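Local coordinates for protein Succinylglutamatedesuccinylase/aspartoacylase (Rhodobacter sphaeroides 2.4.1, PDB 3CDX) that probably hydrolyses carbon-nitrogen bonds in linear amides, as a metal-dependent member of the succinylglutamate desuccinylase/aspartoacylase family, at residues 291-296 and 307-312; 265-270 and 311-316; 270-275 and 325-330; 156-161 and 317-322. All coordinates share one frame; numbering follows the deposited sequence.

Contact 1 (291-296 and 307-312); sequences GETAGW and PLELLY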
loop_
_atom_site.group_PDB
_atom_site.type_symbol
_atom_site.label_atom_id
_atom_site.label_comp_id
_atom_site.label_asym_id
_atom_site.label_seq_id
_atom_site.Cartn_x
_atom_site.Cartn_y
_atom_site.Cartn_z
ATOM N N GLY A 291 -22.766 26.231 26.380
ATOM C CA GLY A 291 -21.706 26.829 27.171
ATOM C C GLY A 291 -20.948 25.890 28.099
ATOM O O GLY A 291 -19.858 26.231 28.571
ATOM N N GLU A 292 -21.507 24.713 28.352
ATOM C CA GLU A 292 -20.824 23.756 29.189
ATOM C C GLU A 292 -19.784 22.904 28.433
ATOM O O GLU A 292 -19.835 22.770 27.211
ATOM C CB GLU A 292 -21.837 22.915 29.957
ATOM C CG GLU A 292 -22.300 21.617 29.296
ATOM C CD GLU A 292 -23.404 20.939 30.133
ATOM O OE1 GLU A 292 -23.866 21.595 31.111
ATOM O OE2 GLU A 292 -23.797 19.781 29.843
ATOM N N THR A 293 -18.841 22.345 29.188
ATOM C CA THR A 293 -17.693 21.614 28.645
ATOM C C THR A 293 -18.097 20.345 27.884
ATOM O O THR A 293 -18.810 19.494 28.409
ATOM C CB THR A 293 -16.648 21.317 29.749
ATOM O OG1 THR A 293 -16.217 22.565 30.306
ATOM C CG2 THR A 293 -15.405 20.618 29.180
ATOM N N ALA A 294 -17.669 20.262 26.622
ATOM C CA ALA A 294 -17.946 19.071 25.791
ATOM C C ALA A 294 -16.816 18.026 25.903
ATOM O O ALA A 294 -17.066 16.813 25.735
ATOM C CB ALA A 294 -18.206 19.458 24.331
ATOM N N GLY A 295 -15.616 18.498 26.239
ATOM C CA GLY A 295 -14.429 17.658 26.397
ATOM C C GLY A 295 -13.207 18.482 26.086
ATOM O O GLY A 295 -13.312 19.703 25.963
ATOM N N TRP A 296 -12.054 17.821 25.974
ATOM C CA TRP A 296 -10.741 18.454 25.838
ATOM C C TRP A 296 -9.894 17.707 24.813
ATOM O O TRP A 296 -9.891 16.465 24.759
ATOM C CB TRP A 296 -9.954 18.406 27.176
ATOM C CG TRP A 296 -10.611 19.053 28.338
ATOM C CD1 TRP A 296 -10.471 20.363 28.735
ATOM C CD2 TRP A 296 -11.524 18.447 29.260
ATOM N NE1 TRP A 296 -11.239 20.597 29.856
ATOM C CE2 TRP A 296 -11.901 19.447 30.195
ATOM C CE3 TRP A 296 -12.049 17.145 29.402
ATOM C CZ2 TRP A 296 -12.774 19.190 31.252
ATOM C CZ3 TRP A 296 -12.924 16.892 30.418
ATOM C CH2 TRP A 296 -13.286 17.907 31.346
ATOM N N PRO A 307 -4.501 20.927 27.704
ATOM C CA PRO A 307 -5.458 20.514 26.678
ATOM C C PRO A 307 -6.402 21.642 26.255
ATOM O O PRO A 307 -6.668 22.592 27.014
ATOM C CB PRO A 307 -6.237 19.387 27.353
ATOM C CG PRO A 307 -6.080 19.639 28.804
ATOM C CD PRO A 307 -4.719 20.225 28.983
ATOM N N LEU A 308 -6.931 21.514 25.049
ATOM C CA LEU A 308 -7.850 22.530 24.564
ATOM C C LEU A 308 -9.296 22.172 24.901
ATOM O O LEU A 308 -9.834 21.192 24.386
ATOM C CB LEU A 308 -7.650 22.744 23.057
ATOM C CG LEU A 308 -8.536 23.739 22.313
ATOM C CD1 LEU A 308 -8.167 25.199 22.721
ATOM C CD2 LEU A 308 -8.333 23.527 20.788
ATOM N N GLU A 309 -9.922 22.995 25.755
ATOM C CA GLU A 309 -11.330 22.820 26.122
ATOM C C GLU A 309 -12.281 23.163 24.969
ATOM O O GLU A 309 -12.146 24.238 24.341
ATOM C CB GLU A 309 -11.673 23.721 27.317
ATOM C CG GLU A 309 -13.075 23.427 27.943
ATOM C CD GLU A 309 -13.444 24.426 29.063
ATOM O OE1 GLU A 309 -12.671 25.373 29.266
ATOM O OE2 GLU A 309 -14.494 24.261 29.716
ATOM N N LEU A 310 -13.244 22.267 24.706
ATOM C CA LEU A 310 -14.350 22.529 23.741
ATOM C C LEU A 310 -15.668 22.663 24.469
ATOM O O LEU A 310 -15.901 21.931 25.426
ATOM C CB LEU A 310 -14.514 21.382 22.706
ATOM C CG LEU A 310 -13.272 20.982 21.888
ATOM C CD1 LEU A 310 -13.602 20.111 20.688
ATOM C CD2 LEU A 310 -12.473 22.221 21.453
ATOM N N LEU A 311 -16.547 23.553 23.987
ATOM C CA LEU A 311 -17.868 23.758 24.602
ATOM C C LEU A 311 -18.998 23.383 23.652
ATOM O O LEU A 311 -18.878 23.611 22.452
ATOM C CB LEU A 311 -18.059 25.232 25.025
ATOM C CG LEU A 311 -16.931 25.918 25.800
ATOM C CD1 LEU A 311 -17.313 27.398 26.042
ATOM C CD2 LEU A 311 -16.654 25.188 27.111
ATOM N N TYR A 312 -20.071 22.812 24.182
ATOM C CA TYR A 312 -21.343 22.733 23.469
ATOM C C TYR A 312 -21.916 24.149 23.272
ATOM O O TYR A 312 -21.725 25.022 24.121
ATOM C CB TYR A 312 -22.396 21.932 24.261
ATOM C CG TYR A 312 -22.047 20.495 24.594
ATOM C CD1 TYR A 312 -22.075 19.488 23.622
ATOM C CD2 TYR A 312 -21.704 20.138 25.896
ATOM C CE1 TYR A 312 -21.748 18.135 23.953
ATOM C CE2 TYR A 312 -21.384 18.821 26.228
ATOM C CZ TYR A 312 -21.399 17.836 25.262
ATOM O OH TYR A 312 -21.087 16.543 25.634
HETATM O O HOH W 1 -18.976 15.478 24.830
#

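Contact 2 (265-270 and 311-316); sequences EADAYV and LYRRDG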
loop_
_atom_site.group_PDB
_atom_site.type_symbol
_atom_site.label_atom_id
_atom_site.label_comp_id
_atom_site.label_asym_id
_atom_site.label_seq_id
_atom_site.Cartn_x
_atom_site.Cartn_y
_atom_site.Cartn_z
ATOM N N GLU A 265 -28.782 23.767 13.278
ATOM C CA GLU A 265 -27.877 24.897 13.458
ATOM C C GLU A 265 -26.395 24.507 13.424
ATOM O O GLU A 265 -26.040 23.442 13.912
ATOM C CB GLU A 265 -28.199 25.588 14.802
ATOM N N ALA A 266 -25.526 25.370 12.880
ATOM C CA ALA A 266 -24.091 25.066 12.876
ATOM C C ALA A 266 -23.607 24.904 14.318
ATOM O O ALA A 266 -22.665 24.135 14.600
ATOM C CB ALA A 266 -23.305 26.143 12.178
ATOM N N ASP A 267 -24.280 25.627 15.220
ATOM C CA ASP A 267 -23.995 25.600 16.651
ATOM C C ASP A 267 -24.299 24.218 17.289
ATOM O O ASP A 267 -23.847 23.945 18.396
ATOM C CB ASP A 267 -24.783 26.721 17.369
ATOM C CG ASP A 267 -23.971 28.040 17.525
ATOM O OD1 ASP A 267 -22.808 28.148 17.036
ATOM O OD2 ASP A 267 -24.512 28.966 18.169
ATOM N N ALA A 268 -25.082 23.382 16.603
ATOM C CA ALA A 268 -25.332 21.955 16.989
ATOM C C ALA A 268 -24.104 21.022 16.912
ATOM O O ALA A 268 -24.077 19.999 17.560
ATOM C CB ALA A 268 -26.475 21.373 16.158
ATOM N N TYR A 269 -23.104 21.388 16.122
ATOM C CA TYR A 269 -21.881 20.603 15.930
ATOM C C TYR A 269 -20.727 21.132 16.772
ATOM O O TYR A 269 -20.358 22.326 16.676
ATOM C CB TYR A 269 -21.470 20.663 14.455
ATOM C CG TYR A 269 -22.529 20.101 13.546
ATOM C CD1 TYR A 269 -22.415 18.809 13.042
ATOM C CD2 TYR A 269 -23.656 20.847 13.210
ATOM C CE1 TYR A 269 -23.387 18.276 12.218
ATOM C CE2 TYR A 269 -24.649 20.316 12.371
ATOM C CZ TYR A 269 -24.496 19.035 11.886
ATOM O OH TYR A 269 -25.456 18.477 11.083
ATOM N N VAL A 270 -20.148 20.267 17.597
ATOM C CA VAL A 270 -18.912 20.606 18.265
ATOM C C VAL A 270 -17.796 20.119 17.385
ATOM O O VAL A 270 -17.647 18.920 17.156
ATOM C CB VAL A 270 -18.786 19.973 19.665
ATOM C CG1 VAL A 270 -17.534 20.529 20.389
ATOM C CG2 VAL A 270 -20.066 20.200 20.434
ATOM N N LEU A 311 -16.547 23.553 23.987
ATOM C CA LEU A 311 -17.868 23.758 24.602
ATOM C C LEU A 311 -18.998 23.383 23.652
ATOM O O LEU A 311 -18.878 23.611 22.452
ATOM C CB LEU A 311 -18.059 25.232 25.025
ATOM C CG LEU A 311 -16.931 25.918 25.800
ATOM C CD1 LEU A 311 -17.313 27.398 26.042
ATOM C CD2 LEU A 311 -16.654 25.188 27.111
ATOM N N TYR A 312 -20.071 22.812 24.182
ATOM C CA TYR A 312 -21.343 22.733 23.469
ATOM C C TYR A 312 -21.916 24.149 23.272
ATOM O O TYR A 312 -21.725 25.022 24.121
ATOM C CB TYR A 312 -22.396 21.932 24.261
ATOM C CG TYR A 312 -22.047 20.495 24.594
ATOM C CD1 TYR A 312 -22.075 19.488 23.622
ATOM C CD2 TYR A 312 -21.704 20.138 25.896
ATOM C CE1 TYR A 312 -21.748 18.135 23.953
ATOM C CE2 TYR A 312 -21.384 18.821 26.228
ATOM C CZ TYR A 312 -21.399 17.836 25.262
ATOM O OH TYR A 312 -21.087 16.543 25.634
ATOM N N ARG A 313 -22.642 24.341 22.170
ATOM C CA ARG A 313 -23.252 25.622 21.829
ATOM C C ARG A 313 -24.758 25.503 21.570
ATOM O O ARG A 313 -25.367 26.411 20.983
ATOM C CB ARG A 313 -22.550 26.233 20.610
ATOM C CG ARG A 313 -21.077 26.510 20.810
ATOM C CD ARG A 313 -20.911 27.503 21.924
ATOM N NE ARG A 313 -19.538 27.982 22.023
ATOM C CZ ARG A 313 -19.095 28.726 23.028
ATOM N NH1 ARG A 313 -19.938 29.066 24.006
ATOM N NH2 ARG A 313 -17.822 29.132 23.052
ATOM N N ARG A 314 -25.350 24.390 22.003
ATOM C CA ARG A 314 -26.793 24.203 22.000
ATOM C C ARG A 314 -27.207 23.343 23.183
ATOM O O ARG A 314 -26.512 22.359 23.483
ATOM C CB ARG A 314 -27.242 23.448 20.726
ATOM C CG ARG A 314 -27.048 24.171 19.395
ATOM C CD ARG A 314 -27.792 25.503 19.347
ATOM N NE ARG A 314 -29.246 25.377 19.243
ATOM C CZ ARG A 314 -30.063 26.389 18.928
ATOM N NH1 ARG A 314 -29.575 27.616 18.694
ATOM N NH2 ARG A 314 -31.377 26.181 18.868
ATOM N N ASP A 315 -28.331 23.684 23.840
ATOM C CA ASP A 315 -28.984 22.755 24.772
ATOM C C ASP A 315 -29.596 21.616 23.952
ATOM O O ASP A 315 -30.012 21.830 22.809
ATOM C CB ASP A 315 -30.107 23.422 25.587
ATOM C CG ASP A 315 -29.641 24.661 26.371
ATOM O OD1 ASP A 315 -28.430 24.886 26.540
ATOM O OD2 ASP A 315 -30.514 25.428 26.822
ATOM N N GLY A 316 -29.706 20.430 24.549
ATOM C CA GLY A 316 -30.262 19.287 23.851
ATOM C C GLY A 316 -29.730 17.938 24.329
ATOM O O GLY A 316 -29.300 17.795 25.464
HETATM O O HOH W 2 -23.140 22.178 20.195
#

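Contact 3 (270-275 and 325-330); sequences VMAPRT and GRVTRG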
loop_
_atom_site.group_PDB
_atom_site.type_symbol
_atom_site.label_atom_id
_atom_site.label_comp_id
_atom_site.label_asym_id
_atom_site.label_seq_id
_atom_site.Cartn_x
_atom_site.Cartn_y
_atom_site.Cartn_z
ATOM N N VAL A 270 -20.148 20.267 17.597
ATOM C CA VAL A 270 -18.912 20.606 18.265
ATOM C C VAL A 270 -17.796 20.119 17.385
ATOM O O VAL A 270 -17.647 18.920 17.156
ATOM C CB VAL A 270 -18.786 19.973 19.665
ATOM C CG1 VAL A 270 -17.534 20.529 20.389
ATOM C CG2 VAL A 270 -20.066 20.200 20.434
ATOM N N MET A 271 -17.002 21.059 16.904
ATOM C CA MET A 271 -15.945 20.761 15.961
ATOM C C MET A 271 -14.561 20.774 16.631
ATOM O O MET A 271 -14.287 21.595 17.506
ATOM C CB MET A 271 -16.013 21.775 14.822
ATOM C CG MET A 271 -17.401 21.836 14.118
ATOM S SD MET A 271 -17.908 20.393 13.173
ATOM C CE MET A 271 -16.689 20.346 11.869
ATOM N N ALA A 272 -13.698 19.842 16.235
ATOM C CA ALA A 272 -12.288 19.873 16.651
ATOM C C ALA A 272 -11.459 20.912 15.846
ATOM O O ALA A 272 -11.322 20.773 14.616
ATOM C CB ALA A 272 -11.661 18.472 16.506
ATOM N N PRO A 273 -10.901 21.941 16.524
ATOM C CA PRO A 273 -10.074 22.895 15.769
ATOM C C PRO A 273 -8.652 22.410 15.575
ATOM O O PRO A 273 -7.904 22.965 14.766
ATOM C CB PRO A 273 -10.083 24.150 16.658
ATOM C CG PRO A 273 -10.880 23.781 17.913
ATOM C CD PRO A 273 -11.020 22.326 17.941
ATOM N N ARG A 274 -8.262 21.409 16.353
ATOM C CA ARG A 274 -6.924 20.874 16.251
ATOM C C ARG A 274 -6.981 19.355 16.245
ATOM O O ARG A 274 -7.909 18.745 16.783
ATOM C CB ARG A 274 -6.007 21.384 17.382
ATOM C CG ARG A 274 -5.717 22.904 17.423
ATOM C CD ARG A 274 -4.810 23.438 16.276
ATOM N NE ARG A 274 -4.794 24.903 16.280
ATOM C CZ ARG A 274 -4.515 25.697 15.238
ATOM N NH1 ARG A 274 -4.212 25.203 14.042
ATOM N NH2 ARG A 274 -4.551 27.019 15.399
ATOM N N THR A 275 -5.994 18.753 15.597
ATOM C CA THR A 275 -5.761 17.315 15.726
ATOM C C THR A 275 -5.199 16.960 17.117
ATOM O O THR A 275 -4.243 17.568 17.594
ATOM C CB THR A 275 -4.872 16.843 14.580
ATOM O OG1 THR A 275 -5.581 17.069 13.356
ATOM C CG2 THR A 275 -4.533 15.324 14.704
ATOM N N GLY A 325 -10.495 8.018 19.538
ATOM C CA GLY A 325 -9.785 8.875 20.483
ATOM C C GLY A 325 -9.009 9.984 19.794
ATOM O O GLY A 325 -9.122 11.165 20.155
ATOM N N ARG A 326 -8.189 9.627 18.812
ATOM C CA ARG A 326 -7.423 10.638 18.137
ATOM C C ARG A 326 -8.299 11.273 17.051
ATOM O O ARG A 326 -8.694 10.606 16.097
ATOM C CB ARG A 326 -6.122 10.050 17.592
ATOM C CG ARG A 326 -5.261 11.074 16.800
ATOM C CD ARG A 326 -3.856 10.518 16.592
ATOM N NE ARG A 326 -3.006 11.325 15.727
ATOM C CZ ARG A 326 -2.436 12.482 16.079
ATOM N NH1 ARG A 326 -2.649 13.018 17.295
ATOM N NH2 ARG A 326 -1.649 13.119 15.210
ATOM N N VAL A 327 -8.637 12.552 17.222
ATOM C CA VAL A 327 -9.518 13.241 16.283
ATOM C C VAL A 327 -8.680 14.124 15.377
ATOM O O VAL A 327 -7.587 14.533 15.750
ATOM C CB VAL A 327 -10.600 14.139 17.004
ATOM C CG1 VAL A 327 -11.597 13.261 17.846
ATOM C CG2 VAL A 327 -9.936 15.217 17.867
ATOM N N THR A 328 -9.200 14.413 14.188
ATOM C CA THR A 328 -8.500 15.230 13.232
ATOM C C THR A 328 -9.168 16.604 13.204
ATOM O O THR A 328 -10.391 16.687 13.255
ATOM C CB THR A 328 -8.497 14.568 11.825
ATOM O OG1 THR A 328 -7.895 13.276 11.910
ATOM C CG2 THR A 328 -7.661 15.381 10.821
ATOM N N ARG A 329 -8.359 17.667 13.138
ATOM C CA ARG A 329 -8.855 19.033 12.861
ATOM C C ARG A 329 -9.965 18.992 11.809
ATOM O O ARG A 329 -9.796 18.372 10.755
ATOM C CB ARG A 329 -7.713 19.927 12.335
ATOM C CG ARG A 329 -8.158 21.357 11.961
ATOM C CD ARG A 329 -7.037 22.140 11.267
ATOM N NE ARG A 329 -7.468 23.491 10.878
ATOM C CZ ARG A 329 -6.646 24.524 10.671
ATOM N NH1 ARG A 329 -5.325 24.414 10.841
ATOM N NH2 ARG A 329 -7.158 25.689 10.325
ATOM N N GLY A 330 -11.087 19.640 12.091
ATOM C CA GLY A 330 -12.244 19.566 11.202
ATOM C C GLY A 330 -13.289 18.471 11.421
ATOM O O GLY A 330 -14.291 18.462 10.735
HETATM O O HOH W 3 -3.687 22.491 12.666
HETATM O O HOH W 4 -2.030 16.198 18.152
#

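Contact 4 (156-161 and 317-322); sequences DSTPST and IVWFGA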
loop_
_atom_site.group_PDB
_atom_site.type_symbol
_atom_site.label_atom_id
_atom_site.label_comp_id
_atom_site.label_asym_id
_atom_site.label_seq_id
_atom_site.Cartn_x
_atom_site.Cartn_y
_atom_site.Cartn_z
ATOM N N ASP A 156 -20.289 7.181 17.830
ATOM C CA ASP A 156 -21.431 6.423 18.254
ATOM C C ASP A 156 -22.652 7.283 17.960
ATOM O O ASP A 156 -22.553 8.516 17.791
ATOM C CB ASP A 156 -21.369 6.048 19.735
ATOM C CG ASP A 156 -22.240 4.831 20.058
ATOM O OD1 ASP A 156 -22.731 4.176 19.104
ATOM O OD2 ASP A 156 -22.429 4.517 21.264
ATOM N N SER A 157 -23.803 6.643 17.891
ATOM C CA SER A 157 -25.033 7.366 17.705
ATOM C C SER A 157 -26.061 6.747 18.636
ATOM O O SER A 157 -26.031 5.540 18.905
ATOM C CB SER A 157 -25.462 7.322 16.231
ATOM O OG SER A 157 -25.730 5.982 15.820
ATOM N N THR A 158 -26.936 7.580 19.190
ATOM C CA THR A 158 -28.023 7.030 19.988
ATOM C C THR A 158 -29.086 6.443 19.057
ATOM O O THR A 158 -29.413 7.063 18.027
ATOM C CB THR A 158 -28.594 8.064 21.009
ATOM O OG1 THR A 158 -29.518 7.399 21.873
ATOM C CG2 THR A 158 -29.269 9.197 20.332
ATOM N N PRO A 159 -29.571 5.217 19.359
ATOM C CA PRO A 159 -30.536 4.616 18.419
ATOM C C PRO A 159 -31.738 5.506 18.041
ATOM O O PRO A 159 -32.511 5.961 18.898
ATOM C CB PRO A 159 -30.954 3.317 19.091
ATOM C CG PRO A 159 -29.763 3.001 20.124
ATOM C CD PRO A 159 -29.223 4.333 20.500
ATOM N N SER A 160 -31.928 5.657 16.742
ATOM C CA SER A 160 -32.798 6.677 16.194
ATOM C C SER A 160 -33.092 6.378 14.739
ATOM O O SER A 160 -32.337 5.606 14.089
ATOM C CB SER A 160 -32.077 8.024 16.276
ATOM O OG SER A 160 -30.742 7.902 15.775
ATOM N N THR A 161 -34.174 6.986 14.232
ATOM C CA THR A 161 -34.459 7.046 12.803
ATOM C C THR A 161 -34.118 8.458 12.413
ATOM O O THR A 161 -33.904 9.319 13.274
ATOM C CB THR A 161 -35.959 6.771 12.424
ATOM O OG1 THR A 161 -36.819 7.589 13.229
ATOM C CG2 THR A 161 -36.333 5.344 12.663
ATOM N N ILE A 317 -29.783 16.940 23.451
ATOM C CA ILE A 317 -29.364 15.566 23.748
ATOM C C ILE A 317 -28.275 15.214 22.706
ATOM O O ILE A 317 -28.407 15.551 21.510
ATOM C CB ILE A 317 -30.582 14.611 23.652
ATOM C CG1 ILE A 317 -31.687 15.104 24.595
ATOM C CG2 ILE A 317 -30.221 13.091 23.907
ATOM C CD1 ILE A 317 -32.845 14.166 24.738
ATOM N N VAL A 318 -27.177 14.609 23.161
ATOM C CA VAL A 318 -26.131 14.170 22.239
ATOM C C VAL A 318 -26.702 13.094 21.312
ATOM O O VAL A 318 -27.210 12.069 21.757
ATOM C CB VAL A 318 -24.814 13.711 22.966
ATOM C CG1 VAL A 318 -23.729 13.304 21.963
ATOM C CG2 VAL A 318 -24.276 14.863 23.842
ATOM N N TRP A 319 -26.644 13.362 20.012
ATOM C CA TRP A 319 -27.138 12.407 19.020
ATOM C C TRP A 319 -26.004 11.515 18.484
ATOM O O TRP A 319 -26.148 10.277 18.483
ATOM C CB TRP A 319 -27.819 13.134 17.870
ATOM C CG TRP A 319 -28.354 12.219 16.798
ATOM C CD1 TRP A 319 -28.904 10.970 16.960
ATOM C CD2 TRP A 319 -28.365 12.478 15.403
ATOM N NE1 TRP A 319 -29.283 10.457 15.746
ATOM C CE2 TRP A 319 -28.937 11.357 14.771
ATOM C CE3 TRP A 319 -27.947 13.558 14.617
ATOM C CZ2 TRP A 319 -29.127 11.297 13.396
ATOM C CZ3 TRP A 319 -28.117 13.483 13.230
ATOM C CH2 TRP A 319 -28.702 12.358 12.641
ATOM N N PHE A 320 -24.938 12.180 17.995
ATOM C CA PHE A 320 -23.640 11.583 17.637
ATOM C C PHE A 320 -22.590 12.016 18.633
ATOM O O PHE A 320 -22.457 13.208 18.929
ATOM C CB PHE A 320 -23.156 12.020 16.244
ATOM C CG PHE A 320 -23.775 11.266 15.101
ATOM C CD1 PHE A 320 -25.084 10.827 15.154
ATOM C CD2 PHE A 320 -23.026 11.003 13.931
ATOM C CE1 PHE A 320 -25.652 10.106 14.074
ATOM C CE2 PHE A 320 -23.592 10.274 12.859
ATOM C CZ PHE A 320 -24.909 9.846 12.938
ATOM N N GLY A 321 -21.813 11.047 19.106
ATOM C CA GLY A 321 -20.732 11.302 20.053
ATOM C C GLY A 321 -19.420 10.816 19.499
ATOM O O GLY A 321 -19.397 9.877 18.674
ATOM N N ALA A 322 -18.343 11.438 19.965
ATOM C CA ALA A 322 -16.971 11.138 19.528
ATOM C C ALA A 322 -16.722 9.631 19.316
ATOM O O ALA A 322 -17.112 8.813 20.147
ATOM C CB ALA A 322 -15.983 11.692 20.519
#

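Contact 1 (291-296 and 307-312)
A294 points its methyl at the middle of one face of the Y312 ring: CB of A294 stands 3.6 Å from the ring centroid, only 6° off the normal, a CH-pi contact. With CG anti to its carbonyl carbon (chi1 -59°), Y312 brings the ring against 291-296. A water lies between A294 O and Y312 OH, though both of its bonds are modelled doubtfully short. Without the Y312 ring, as with an alanine here, the A294 methyl would probably face a gap. Beside this packed part lies a classic beta bulge, A294 and G295 both facing L310: A294 N donates to L310 O at 2.7 Å, and L310 N to G295 O at 2.9 Å, almost straight at 175°. The other side is looser. There the exposed E309 runs alongside W296, CB of E309 being 3.8 Å from CD1 of W296, and T293 OG1 donates to E309 OE2 in a bond also modelled doubtfully short. The two strands form a hairpin at the end of an antiparallel sheet, with strand 276-280 next; A294, L310 and Y312 pack on V270 of strand 259-271, and L310 and Y312 also reach strand 332-339.

Contact 2 (265-270 and 311-316)
R314 lays the aliphatic part of its side chain along D267, at the 3-10 turn 266-268. Its CB is 4.1 Å from D267 O. One carbon on, CG of R314 presses to 3.4 Å from the same D267 O and also touches the backbone N of A268. The chain then folds back at chi2 and chi3 (-59° and -72°), which sets CD of R314 3.8 Å from CB of D267. Beyond that the guanidinium turns to another partner: NH2 forms a salt bridge with E338 in strand 332-339, while NH1 of R314 stays 5.3 Å from OD2 of D267, too far for a bond. R313 adds its CB, 3.4 Å from D267 O, before its own guanidinium leads away and sets one face over CB of L311. D267 O is satisfied by a water, which donates to it at 2.6 Å and in turn accepts from R313 N at 3.0 Å. Further along, V270 aims its branches at the second segment: CG2 lies 3.8 Å from CD1 of Y312, and CG1 meets L311 O. No direct hydrogen bond joins 265-270 to 311-316. The turn is thus met by arginine methylenes, one bridging water and a small apolar patch, and the carboxylate of D267 can probably add only a long-range attraction to the two arginines.

Contact 3 (270-275 and 325-330)
A272 O is approached by two groups of the second segment: G330 N donates to it at 2.8 Å in a nearly straight bond, and R329 adds a CA-H...O contact. A second bond runs from R329 N to T275 OG1, 2.8 Å long and 171° at the hydrogen. T275 holds OG1 anti to its carbonyl carbon (chi1 -63°), which directs the hydroxyl to that amide and sends CG2 the other way, 3.6 Å above the plane of the R326 guanidinium and toward its rim. The same CG2 of T275 touches V327 O at 3.3 Å. Apolar packing is slight: CB of A272 meets CG2 of V327 at 3.9 Å, and the bent chain of M271 brings CE to G330 O. The extended R329 passes P273 O, its CG 3.2 Å from that oxygen, then runs beside R274. Their guanidinium planes stand 81° apart, with NH1 of R274 3.5 Å from NH1 of R329. One water accepts from both NH1 atoms, and D302 of the fourth subunit makes a salt bridge with each. R329 NE is paired with E42 of the third subunit, and R326 NE bonds to Q101 O of the second. R274 and R329 therefore gather round the carboxylate of D302 of the fourth subunit and a water, where their charges are probably offset, and the contact doubles as a binding surface for neighbouring subunits.

Contact 4 (156-161 and 317-322)
W319 points its indole N-H at S160: NE1 of W319 donates to OG of S160 at 2.9 Å and 166°, with the oxygen only 5° out of the ring plane. S160 OG donates in turn to T158 O at 2.7 Å; E214 O also lies within hydrogen-bonding range, so the single hydroxyl proton can at most be shared. The methyl CG2 of T158 lies at the same ring's edge, 3.8 Å from CD1 of W319. Swapping S160 for an alanine is likely to leave the indole N-H without its acceptor and T158 O without its hydroxyl donor. Over one face of the W319 ring sits CE1 of F320, itself 3.5 Å from CB of S157. The backbones hold these groups in place: D156 and G321 form a hydrogen-bonded antiparallel pair, and T158 N reaches W319 O at 2.9 Å. Farther out, D156 OD1 is fixed by a salt bridge to R220 and S157 OG by G216 O, while F320 meets the ring of W38 of the third subunit. W319 and F320 make a classic beta bulge facing V335, which places the F320 side chain about 8 Å from the calcium ion held by H63, E66 and H149, beside the metal site of the catalytic domain.

Following the chain from the N terminus, 156-161 comes first and waits 155 residues for 317-322, so contact 4 closes the longest loop and joins the catalytic domain to strand 316-322. Within that loop, 265-270 begins contact 2, completed by 311-316, and 270-275 begins contact 3, which ends at 325-330 beyond contact 4. Contact 3 therefore crosses both contact 2 and contact 4. Contact 1 is the shortest closure, a hairpin nested inside contacts 3 and 4, and it shares L311 and Y312 with contact 2. Contacts 2 and 3, which have V270 in common, tie strand 259-271 and the turn after it to the loop following strand 308-311 and to strand 326-327, while Y312 OH touches V318 of contact 4.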